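Local coordinates for protein CAS6A (Thermus thermophilus, PDB 4C97) that probably cleaves CRISPR precursor RNA as a Cas6-family endoribonuclease, preparing guide RNAs for antiviral defence, at residues L7-L12 with F221-G226; G18-L23 with P90-R95; P129-R134 with V191-F196; T176-E181 with R199-L204. The protein carries 1 engineered substitution. All coordinates share one frame; numbering follows the deposited sequence.

Contact 1 of 4, residues L7-L12 with F221-G226; sequences LAALVL and FAFYSG
Leu7 turns its CG between its own backbone N and carbonyl carbon (chi1 68°), while Tyr224 swings its ring anti to its carbonyl carbon (chi1 -62°), and the two side chains meet at about a right angle. The leucine branch point lies over one face of the phenol: Leu7 CG is 3.9 Å from the Tyr224 ring centroid and 13° off the ring normal, a CH-pi contact displaced toward the rim. Deeper toward the helix, Leu7 CD1 touches Tyr224 CG at 3.6 Å. The same methyl reaches the edge of a second ring, with Leu7 CD1 3.8 Å from Phe221 CD1. Leucine suits this place because its CG lies over the Tyr224 face while CD1 reaches on to Phe221. On the opposite face of the tyrosine, Phe223 CD2 stands 3.6 Å above the plane of the Tyr224 ring, over its centre, so the ring is held between Leu7 and its own neighbour in the helix. Strand 6-15 belongs to the N-terminal antiparallel sheet and helix 209-225 to the C-terminal half, so the contact joins the two lobes, consistent with the paired ferredoxin-like domains of Cas6 proteins. Small residues suit the strand here: Ala8 and Ala9 offer mainly backbone to the tyrosine edge, with Ala9 N 3.8 Å from Tyr224 CE1, and the small Ala9 CB lies 4.1 Å from Tyr224 CD1. No hydrogen bond crosses between the segments. The helix end is tied down instead by strand 58-65, where Ser64 OG bonds Tyr224 O, and Arg62 bonds Phe223 O and makes a cation-pi contact with the Phe223 ring.

Contact 2 of 4, residues G18-L23 with P90-R95; sequences GLPEPL and PPFRVR
The ring of Phe92 presents its far edge to the loop at Gly18-Pro20. At that edge, near the ring plane, lies the Gly18 carbonyl, with Gly18 O 3.6 Å from Phe92 CE1, and the Leu19 carbonyl O also falls in the plane. The peptide joining Leu19 to Pro20 comes up obliquely, its Leu19 C 3.6 Å from Phe92 CZ. The ring gets there because its CG stands anti to the carbonyl carbon (chi1 -62°). Pro20 crosses it at about a right angle and touches it with CD, 4.1 Å from Phe92 CZ. Pro90 packs alongside: Pro90 CD is 3.7 Å from Leu19 O and 3.8 Å from Glu21 CD, the extended glutamate laying its carboxylate end beside the proline. Gly18, with phi 92°, has a backbone shape in which a side chain would press on the preceding carbonyl. Proline suits positions 20 and 90, stiffening two connections while offering compact hydrocarbon. Here the loop that leaves strand 6-15 and leads into helix 22-36, with Glu21 as N-cap, is laid against the start of strand 91-109 in the N-terminal sheet; Leu14 also packs on Phe92. No hydrogen bond joins the two segments. Cohesion rests on van der Waals contact, probably helped by weakly positive aromatic and proline C-H groups facing carbonyl and carboxylate oxygens.

Contact 3 of 4, residues P129-R134 with V191-F196; sequences PTFFRR and VDTAGF
Thr130 pairs with Phe196 in a single antiparallel, hydrogen-bonded bridge, which lays strand 129-134 against strand 194-197, an outermost strand of the C-terminal five-stranded sheet. Two backbone hydrogen bonds make the bridge: Phe196 N gives to Thr130 O at 2.9 Å (151°), and Thr130 N gives to Phe196 O at 3.0 Å, a more bent bond (133°). A weaker CA-H...O contact sits beside them, Pro129 CA lying 3.5 Å from Phe196 O. Close backbone packing follows at Gly195, whose CA is 3.7 Å from Pro129 CB; the lack of a side chain suits it, since the backbone of Pro129 and Thr130 occupies that space. The aromatic part of the contact belongs to Phe131. With CG lodged between its own N and carbonyl carbon, the ring swings over the facing segment, and Thr193 CG2 comes down onto its centre, 3.6 Å from the Phe131 centroid and only 1° off the normal, a CH-pi contact. His138 and Tyr235 add further rings around Phe131. Threonine suits the spot because its methyl meets the ring while its hydroxyl, on the other branch, makes hydrogen bonds: Thr193 OG1 bonds His138 ND1 and, from above the carbonyl plane, reaches Val191 O at 2.9 Å.

Contact 4 of 4, residues T176-E181 with R199-L204; sequences TVRSLE and RVVYHL
Arg178 and Ser179 both face Val201, a classic beta bulge in the antiparallel pairing of strand 176-186 with strand 199-203 in the C-terminal sheet. The extra residue shows in the bonding: Val201 O takes Arg178 N at 2.8 Å and, weakly, Ser179 N at 3.4 Å. From the bulge the arginine runs along the sheet. Its CB lies 3.7 Å from Val201 O, and CG, anti to the backbone N (chi1 170°), carries the chain over the valine, where Arg178 CD passes 4.2 Å from Val201 CG1. A bend at chi3 (-70°) then turns the guanidinium to His203, so that Arg178 NH2 ends 3.7 Å from His203 ND1, with the two planes 30° apart. These nitrogens are not bonded to each other. Both bond Asp121 OD1, Arg178 by a salt bridge, and the aspartate probably offsets the arginine's charge beside the histidine. A long, flexible side chain is what spans this distance. On the sheet face carrying Val177, Leu180, Val200 and Tyr202, apolar side chains pack across the strands: the beta-branched Val177 and Val200 meet through their CG1 methyls, Leu180 lies alongside Val200, and Val200 CG1 also rests over one face of the Tyr202 ring, toward its rim. Tyr202 OH bonds Pro142 O. On the other face, Ser179 suits its place with a short polar hydroxyl that reaches a water, which is 3.0 Å from Ser179 OG and donates a hydrogen bond to Arg199 O at 3.1 Å.

Contacts 3 and 4 are the only pair that touch: Phe196 CZ lies 3.7 Å from Glu181 O, in a sheet where strand 176-186 runs between strands 194-197 and 199-203. Contacts 1 and 2 share the N-terminal sheet through neighbouring strands 6-15 and 91-109, their centres about 19 Å apart. Contact 1 is the bridge: the other three are nested in the chain loop it closes, and the centre of contact 4 is about 22 Å from its own. Contacts 2 and 4, about 34 Å apart between centres, lie on opposite sides of the chain's centre. Helix 22-36, entered through contact 2, leads to unmodelled residues 38-44, which hold the engineered alanine; it replaces a histidine, probably catalytic as in other Cas6 enzymes.

Contact 1 of 4, residues L7-L12 with F221-G226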
# COMPACT_ATOMS: atom_id res chain seq x y z
N LEU A 7 1.32 12.35 -3.27
CA LEU A 7 0.76 11.01 -3.37
C LEU A 7 -0.43 10.96 -2.46
O LEU A 7 -0.55 11.76 -1.52
CB LEU A 7 1.80 9.92 -3.10
CG LEU A 7 2.39 9.76 -1.71
CD1 LEU A 7 3.25 8.51 -1.71
CD2 LEU A 7 3.20 10.95 -1.25
N ALA A 8 -1.37 10.07 -2.78
CA ALA A 8 -2.65 10.10 -2.10
C ALA A 8 -3.30 8.73 -2.03
O ALA A 8 -3.06 7.87 -2.88
CB ALA A 8 -3.58 11.05 -2.81
N ALA A 9 -4.10 8.53 -0.99
CA ALA A 9 -4.96 7.36 -0.86
C ALA A 9 -6.33 7.89 -0.52
O ALA A 9 -6.55 8.48 0.55
CB ALA A 9 -4.46 6.44 0.25
N LEU A 10 -7.24 7.72 -1.47
CA LEU A 10 -8.61 8.13 -1.27
C LEU A 10 -9.47 6.93 -0.93
O LEU A 10 -9.37 5.86 -1.56
CB LEU A 10 -9.14 8.78 -2.54
CG LEU A 10 -8.67 10.21 -2.80
CD1 LEU A 10 -7.19 10.29 -3.06
CD2 LEU A 10 -9.44 10.77 -4.00
N VAL A 11 -10.34 7.11 0.06
CA VAL A 11 -11.23 6.06 0.52
C VAL A 11 -12.66 6.28 0.04
O VAL A 11 -13.22 7.37 0.22
CB VAL A 11 -11.22 5.93 2.04
CG1 VAL A 11 -12.31 4.97 2.52
CG2 VAL A 11 -9.84 5.41 2.53
N LEU A 12 -13.24 5.25 -0.57
CA LEU A 12 -14.66 5.27 -0.95
C LEU A 12 -15.44 4.54 0.12
O LEU A 12 -15.31 3.31 0.28
CB LEU A 12 -14.88 4.56 -2.30
CG LEU A 12 -14.45 5.27 -3.58
CD1 LEU A 12 -13.05 5.84 -3.49
CD2 LEU A 12 -14.57 4.31 -4.76
N PHE A 221 5.90 5.43 3.20
CA PHE A 221 5.45 5.15 1.83
C PHE A 221 4.53 3.93 1.77
O PHE A 221 3.60 3.88 0.94
CB PHE A 221 6.67 4.95 0.97
CG PHE A 221 6.40 4.76 -0.48
CD1 PHE A 221 5.76 5.74 -1.22
CD2 PHE A 221 6.81 3.60 -1.13
CE1 PHE A 221 5.54 5.57 -2.57
CE2 PHE A 221 6.57 3.44 -2.48
CZ PHE A 221 5.95 4.43 -3.20
N ALA A 222 4.82 2.93 2.62
CA ALA A 222 3.99 1.72 2.65
C ALA A 222 2.46 1.97 2.71
O ALA A 222 1.68 1.26 2.05
CB ALA A 222 4.44 0.82 3.79
N PHE A 223 2.05 2.98 3.45
CA PHE A 223 0.65 3.36 3.58
C PHE A 223 0.02 3.56 2.20
O PHE A 223 -1.15 3.24 1.97
CB PHE A 223 0.55 4.66 4.37
CG PHE A 223 -0.85 5.18 4.57
CD1 PHE A 223 -1.67 4.67 5.55
CD2 PHE A 223 -1.34 6.21 3.78
CE1 PHE A 223 -2.93 5.14 5.75
CE2 PHE A 223 -2.60 6.70 3.97
CZ PHE A 223 -3.41 6.18 4.96
N TYR A 224 0.79 4.16 1.30
CA TYR A 224 0.33 4.49 -0.05
C TYR A 224 0.57 3.34 -1.02
O TYR A 224 -0.32 3.00 -1.80
CB TYR A 224 1.00 5.77 -0.55
CG TYR A 224 0.66 6.94 0.32
CD1 TYR A 224 -0.56 7.60 0.18
CD2 TYR A 224 1.52 7.38 1.31
CE1 TYR A 224 -0.91 8.64 0.98
CE2 TYR A 224 1.18 8.45 2.12
CZ TYR A 224 -0.03 9.08 1.95
OH TYR A 224 -0.39 10.12 2.75
N SER A 225 1.78 2.77 -1.00
CA SER A 225 2.14 1.79 -2.03
C SER A 225 1.64 0.37 -1.75
O SER A 225 1.36 -0.41 -2.68
CB SER A 225 3.66 1.73 -2.19
OG SER A 225 4.25 1.31 -0.99
N GLY A 226 1.56 0.03 -0.48
CA GLY A 226 1.41 -1.36 -0.10
C GLY A 226 2.71 -2.09 -0.30
O GLY A 226 3.73 -1.52 -0.71

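Contact 2 of 4, residues G18-L23 with P90-R95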
# COMPACT_ATOMS: atom_id res chain seq x y z
N GLY A 18 -22.35 -6.68 1.45
CA GLY A 18 -21.12 -7.40 1.14
C GLY A 18 -19.88 -6.53 1.19
O GLY A 18 -19.90 -5.43 1.73
N LEU A 19 -18.79 -7.06 0.64
CA LEU A 19 -17.56 -6.31 0.53
C LEU A 19 -17.12 -6.25 -0.90
O LEU A 19 -17.48 -7.09 -1.71
CB LEU A 19 -16.47 -6.96 1.37
CG LEU A 19 -16.67 -6.80 2.87
CD1 LEU A 19 -16.44 -8.12 3.56
CD2 LEU A 19 -15.73 -5.71 3.38
N PRO A 20 -16.32 -5.23 -1.23
CA PRO A 20 -15.77 -5.21 -2.58
C PRO A 20 -14.94 -6.45 -2.85
O PRO A 20 -14.41 -7.06 -1.91
CB PRO A 20 -14.86 -3.98 -2.56
CG PRO A 20 -15.33 -3.16 -1.46
CD PRO A 20 -15.83 -4.10 -0.43
N GLU A 21 -14.89 -6.83 -4.12
CA GLU A 21 -14.12 -7.96 -4.59
C GLU A 21 -12.90 -7.43 -5.35
O GLU A 21 -13.00 -6.42 -6.03
CB GLU A 21 -14.98 -8.82 -5.49
CG GLU A 21 -16.10 -9.47 -4.73
CD GLU A 21 -17.04 -10.26 -5.61
OE1 GLU A 21 -16.86 -10.27 -6.85
OE2 GLU A 21 -17.96 -10.89 -5.04
N PRO A 22 -11.74 -8.08 -5.18
CA PRO A 22 -10.49 -7.61 -5.80
C PRO A 22 -10.59 -7.31 -7.30
O PRO A 22 -10.24 -6.22 -7.76
CB PRO A 22 -9.55 -8.79 -5.57
CG PRO A 22 -10.02 -9.41 -4.31
CD PRO A 22 -11.50 -9.18 -4.24
N LEU A 23 -11.07 -8.29 -8.05
CA LEU A 23 -11.17 -8.10 -9.50
C LEU A 23 -12.23 -7.06 -9.90
O LEU A 23 -11.99 -6.27 -10.82
CB LEU A 23 -11.39 -9.44 -10.20
CG LEU A 23 -10.07 -10.21 -10.09
CD1 LEU A 23 -10.32 -11.66 -9.96
CD2 LEU A 23 -9.17 -9.90 -11.28
N PRO A 90 -20.03 -6.84 -6.09
CA PRO A 90 -21.40 -6.38 -5.84
C PRO A 90 -21.55 -4.88 -6.14
O PRO A 90 -20.55 -4.16 -6.19
CB PRO A 90 -21.57 -6.60 -4.33
CG PRO A 90 -20.52 -7.57 -3.94
CD PRO A 90 -19.37 -7.33 -4.87
N PRO A 91 -22.79 -4.42 -6.31
CA PRO A 91 -23.05 -2.98 -6.47
C PRO A 91 -23.02 -2.27 -5.12
O PRO A 91 -23.52 -2.80 -4.13
CB PRO A 91 -24.45 -2.96 -7.05
CG PRO A 91 -25.10 -4.20 -6.51
CD PRO A 91 -24.02 -5.22 -6.46
N PHE A 92 -22.43 -1.07 -5.09
CA PHE A 92 -22.45 -0.23 -3.90
C PHE A 92 -22.78 1.18 -4.31
O PHE A 92 -22.46 1.60 -5.42
CB PHE A 92 -21.08 -0.20 -3.22
CG PHE A 92 -20.61 -1.54 -2.72
CD1 PHE A 92 -20.97 -1.99 -1.46
CD2 PHE A 92 -19.81 -2.33 -3.51
CE1 PHE A 92 -20.54 -3.22 -1.00
CE2 PHE A 92 -19.37 -3.57 -3.06
CZ PHE A 92 -19.74 -4.01 -1.80
N ARG A 93 -23.39 1.92 -3.41
CA ARG A 93 -23.50 3.35 -3.57
C ARG A 93 -22.33 4.01 -2.83
O ARG A 93 -21.99 3.63 -1.71
CB ARG A 93 -24.84 3.82 -3.04
CG ARG A 93 -25.04 5.31 -3.12
CD ARG A 93 -26.48 5.68 -2.82
NE ARG A 93 -27.41 4.81 -3.53
CZ ARG A 93 -27.77 4.97 -4.80
NH1 ARG A 93 -27.28 5.97 -5.52
NH2 ARG A 93 -28.62 4.12 -5.36
N VAL A 94 -21.69 4.97 -3.47
CA VAL A 94 -20.56 5.65 -2.87
C VAL A 94 -21.09 6.80 -2.03
O VAL A 94 -21.58 7.80 -2.56
CB VAL A 94 -19.58 6.17 -3.94
CG1 VAL A 94 -18.45 6.96 -3.30
CG2 VAL A 94 -19.01 5.00 -4.74
N ARG A 95 -20.98 6.66 -0.72
CA ARG A 95 -21.52 7.67 0.19
C ARG A 95 -20.60 8.86 0.30
O ARG A 95 -21.07 10.01 0.38
CB ARG A 95 -21.71 7.09 1.58
CG ARG A 95 -22.10 8.13 2.61
CD ARG A 95 -22.42 7.45 3.91
NE ARG A 95 -23.54 6.53 3.74
CZ ARG A 95 -23.65 5.35 4.34
NH1 ARG A 95 -22.71 4.92 5.18
NH2 ARG A 95 -24.72 4.60 4.10

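Contact 3 of 4, residues P129-R134 with V191-F196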
# COMPACT_ATOMS: atom_id res chain seq x y z
N PRO A 129 -3.59 -9.81 3.00
CA PRO A 129 -2.55 -10.82 2.77
C PRO A 129 -1.42 -10.31 1.88
O PRO A 129 -1.67 -9.72 0.84
CB PRO A 129 -3.33 -11.98 2.12
CG PRO A 129 -4.73 -11.81 2.65
CD PRO A 129 -4.94 -10.32 2.66
N THR A 130 -0.19 -10.52 2.33
CA THR A 130 0.99 -9.96 1.70
C THR A 130 1.91 -11.08 1.24
O THR A 130 2.21 -12.01 2.00
CB THR A 130 1.72 -9.03 2.69
OG1 THR A 130 0.84 -7.97 3.11
CG2 THR A 130 2.96 -8.44 2.08
N PHE A 131 2.35 -11.01 -0.02
CA PHE A 131 3.21 -12.04 -0.58
C PHE A 131 4.10 -11.47 -1.68
O PHE A 131 3.94 -10.31 -2.12
CB PHE A 131 2.39 -13.25 -1.07
CG PHE A 131 1.35 -12.92 -2.11
CD1 PHE A 131 1.67 -12.96 -3.45
CD2 PHE A 131 0.05 -12.60 -1.75
CE1 PHE A 131 0.72 -12.68 -4.42
CE2 PHE A 131 -0.90 -12.30 -2.72
CZ PHE A 131 -0.56 -12.34 -4.04
N PHE A 132 5.05 -12.29 -2.11
CA PHE A 132 6.11 -11.89 -3.04
C PHE A 132 6.28 -12.95 -4.09
O PHE A 132 5.97 -14.11 -3.88
CB PHE A 132 7.44 -11.71 -2.27
CG PHE A 132 7.30 -10.79 -1.12
CD1 PHE A 132 7.45 -9.42 -1.30
CD2 PHE A 132 6.89 -11.26 0.12
CE1 PHE A 132 7.25 -8.56 -0.26
CE2 PHE A 132 6.70 -10.42 1.15
CZ PHE A 132 6.86 -9.04 0.97
N ARG A 133 6.71 -12.54 -5.28
CA ARG A 133 6.94 -13.51 -6.33
C ARG A 133 8.39 -13.96 -6.25
O ARG A 133 9.29 -13.13 -6.26
CB ARG A 133 6.65 -12.91 -7.71
CG ARG A 133 6.73 -13.93 -8.84
CD ARG A 133 6.22 -13.36 -10.15
NE ARG A 133 6.33 -14.30 -11.27
CZ ARG A 133 5.59 -15.39 -11.42
NH1 ARG A 133 4.69 -15.73 -10.51
NH2 ARG A 133 5.77 -16.17 -12.49
N ARG A 134 8.61 -15.26 -6.14
CA ARG A 134 9.96 -15.79 -6.19
C ARG A 134 9.94 -17.05 -7.03
O ARG A 134 9.21 -18.00 -6.74
CB ARG A 134 10.48 -16.06 -4.77
CG ARG A 134 9.83 -17.24 -4.04
CD ARG A 134 10.65 -17.77 -2.88
NE ARG A 134 11.37 -16.70 -2.20
CZ ARG A 134 12.30 -16.92 -1.27
NH1 ARG A 134 12.64 -18.16 -0.94
NH2 ARG A 134 12.90 -15.89 -0.71
N VAL A 191 -3.71 -18.82 -7.52
CA VAL A 191 -3.50 -20.25 -7.45
C VAL A 191 -2.41 -20.54 -6.42
O VAL A 191 -1.31 -20.01 -6.52
CB VAL A 191 -3.03 -20.83 -8.81
CG1 VAL A 191 -2.90 -22.35 -8.75
CG2 VAL A 191 -3.99 -20.41 -9.95
N ASP A 192 -2.73 -21.41 -5.47
CA ASP A 192 -1.78 -21.92 -4.49
C ASP A 192 -0.99 -20.80 -3.84
O ASP A 192 0.23 -20.88 -3.76
CB ASP A 192 -0.77 -22.90 -5.13
CG ASP A 192 -1.44 -24.13 -5.73
OD1 ASP A 192 -2.46 -24.59 -5.17
OD2 ASP A 192 -0.92 -24.65 -6.75
N THR A 193 -1.67 -19.75 -3.40
CA THR A 193 -1.02 -18.59 -2.83
C THR A 193 -1.67 -18.20 -1.52
O THR A 193 -2.89 -18.10 -1.44
CB THR A 193 -1.11 -17.40 -3.80
OG1 THR A 193 -0.45 -17.74 -5.02
CG2 THR A 193 -0.47 -16.14 -3.21
N ALA A 194 -0.85 -18.01 -0.49
CA ALA A 194 -1.30 -17.38 0.73
C ALA A 194 -0.49 -16.11 0.95
O ALA A 194 0.53 -15.89 0.29
CB ALA A 194 -1.15 -18.30 1.92
N GLY A 195 -0.99 -15.24 1.82
CA GLY A 195 -0.27 -14.04 2.18
C GLY A 195 -0.30 -13.79 3.67
O GLY A 195 -1.26 -14.14 4.37
N PHE A 196 0.77 -13.19 4.17
CA PHE A 196 0.89 -12.85 5.59
C PHE A 196 0.02 -11.68 5.99
O PHE A 196 -0.06 -10.68 5.28
CB PHE A 196 2.33 -12.50 5.91
CG PHE A 196 2.59 -12.25 7.37
CD1 PHE A 196 2.80 -13.31 8.23
CD2 PHE A 196 2.64 -10.97 7.89
CE1 PHE A 196 3.03 -13.10 9.57
CE2 PHE A 196 2.89 -10.75 9.24
CZ PHE A 196 3.09 -11.80 10.06

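Contact 4 of 4, residues T176-E181 with R199-L204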
# COMPACT_ATOMS: atom_id res chain seq x y z
N THR A 176 17.17 -6.73 10.26
CA THR A 176 16.72 -7.96 10.87
C THR A 176 15.28 -7.82 11.35
O THR A 176 14.63 -6.78 11.15
CB THR A 176 17.65 -8.41 12.03
OG1 THR A 176 17.32 -9.75 12.39
CG2 THR A 176 17.51 -7.51 13.25
N VAL A 177 14.77 -8.86 11.96
CA VAL A 177 13.46 -8.85 12.56
C VAL A 177 13.58 -8.94 14.06
O VAL A 177 14.18 -9.87 14.58
CB VAL A 177 12.58 -9.99 12.02
CG1 VAL A 177 11.32 -10.11 12.83
CG2 VAL A 177 12.23 -9.76 10.54
N ARG A 178 13.01 -7.96 14.75
CA ARG A 178 12.96 -7.97 16.21
C ARG A 178 11.77 -8.78 16.72
O ARG A 178 11.88 -9.51 17.69
CB ARG A 178 12.90 -6.54 16.77
CG ARG A 178 12.59 -6.49 18.26
CD ARG A 178 12.31 -5.07 18.68
NE ARG A 178 13.54 -4.29 18.65
CZ ARG A 178 13.57 -2.97 18.71
NH1 ARG A 178 12.45 -2.27 18.79
NH2 ARG A 178 14.74 -2.34 18.68
N SER A 179 10.60 -8.63 16.09
CA SER A 179 9.44 -9.42 16.46
C SER A 179 8.53 -9.66 15.27
O SER A 179 8.51 -8.89 14.30
CB SER A 179 8.65 -8.77 17.58
OG SER A 179 8.20 -7.50 17.18
N LEU A 180 7.76 -10.73 15.37
CA LEU A 180 6.77 -11.06 14.35
C LEU A 180 5.60 -11.74 14.99
O LEU A 180 5.77 -12.58 15.88
CB LEU A 180 7.38 -11.96 13.28
CG LEU A 180 6.52 -12.57 12.18
CD1 LEU A 180 7.38 -12.78 10.94
CD2 LEU A 180 5.84 -13.88 12.59
N GLU A 181 4.40 -11.39 14.55
CA GLU A 181 3.21 -12.07 15.00
C GLU A 181 2.18 -12.03 13.90
O GLU A 181 1.78 -10.96 13.45
CB GLU A 181 2.64 -11.46 16.28
CG GLU A 181 1.42 -12.19 16.75
CD GLU A 181 0.96 -11.81 18.14
OE1 GLU A 181 1.22 -10.67 18.57
OE2 GLU A 181 0.32 -12.66 18.79
N ARG A 199 1.82 -8.37 12.29
CA ARG A 199 2.71 -7.28 12.61
C ARG A 199 4.15 -7.77 12.65
O ARG A 199 4.43 -8.82 13.27
CB ARG A 199 2.33 -6.70 13.97
CG ARG A 199 3.19 -5.57 14.46
CD ARG A 199 2.61 -5.04 15.78
NE ARG A 199 3.22 -3.80 16.24
CZ ARG A 199 4.35 -3.74 16.93
NH1 ARG A 199 5.00 -4.85 17.21
NH2 ARG A 199 4.83 -2.57 17.32
N VAL A 200 5.04 -7.03 12.01
CA VAL A 200 6.46 -7.34 12.09
C VAL A 200 7.22 -6.08 12.49
O VAL A 200 6.95 -5.00 11.96
CB VAL A 200 7.00 -7.87 10.74
CG1 VAL A 200 8.46 -8.26 10.90
CG2 VAL A 200 6.19 -9.07 10.26
N VAL A 201 8.16 -6.21 13.43
CA VAL A 201 9.06 -5.09 13.74
C VAL A 201 10.45 -5.40 13.18
O VAL A 201 11.10 -6.35 13.59
CB VAL A 201 9.11 -4.81 15.24
CG1 VAL A 201 9.97 -3.58 15.50
CG2 VAL A 201 7.70 -4.61 15.80
N TYR A 202 10.87 -4.56 12.25
CA TYR A 202 12.18 -4.60 11.60
C TYR A 202 13.13 -3.70 12.35
O TYR A 202 12.74 -2.69 12.93
CB TYR A 202 12.07 -4.14 10.14
CG TYR A 202 11.11 -5.03 9.37
CD1 TYR A 202 11.55 -6.24 8.85
CD2 TYR A 202 9.78 -4.69 9.24
CE1 TYR A 202 10.67 -7.08 8.19
CE2 TYR A 202 8.89 -5.52 8.58
CZ TYR A 202 9.35 -6.72 8.06
OH TYR A 202 8.50 -7.58 7.43
N HIS A 203 14.40 -4.09 12.34
CA HIS A 203 15.41 -3.34 13.05
C HIS A 203 16.69 -3.37 12.25
O HIS A 203 17.14 -4.45 11.83
CB HIS A 203 15.64 -3.95 14.41
CG HIS A 203 16.81 -3.36 15.13
ND1 HIS A 203 16.78 -2.09 15.65
CD2 HIS A 203 18.03 -3.86 15.40
CE1 HIS A 203 17.94 -1.83 16.22
NE2 HIS A 203 18.72 -2.88 16.07
N LEU A 204 17.28 -2.20 12.04
CA LEU A 204 18.53 -2.06 11.31
C LEU A 204 19.68 -1.73 12.27
O LEU A 204 19.80 -0.58 12.73
CB LEU A 204 18.41 -0.97 10.24
CG LEU A 204 19.67 -0.70 9.42
CD1 LEU A 204 20.27 -1.97 8.86
CD2 LEU A 204 19.37 0.29 8.29
O HOH W 1 5.47 -8.09 16.15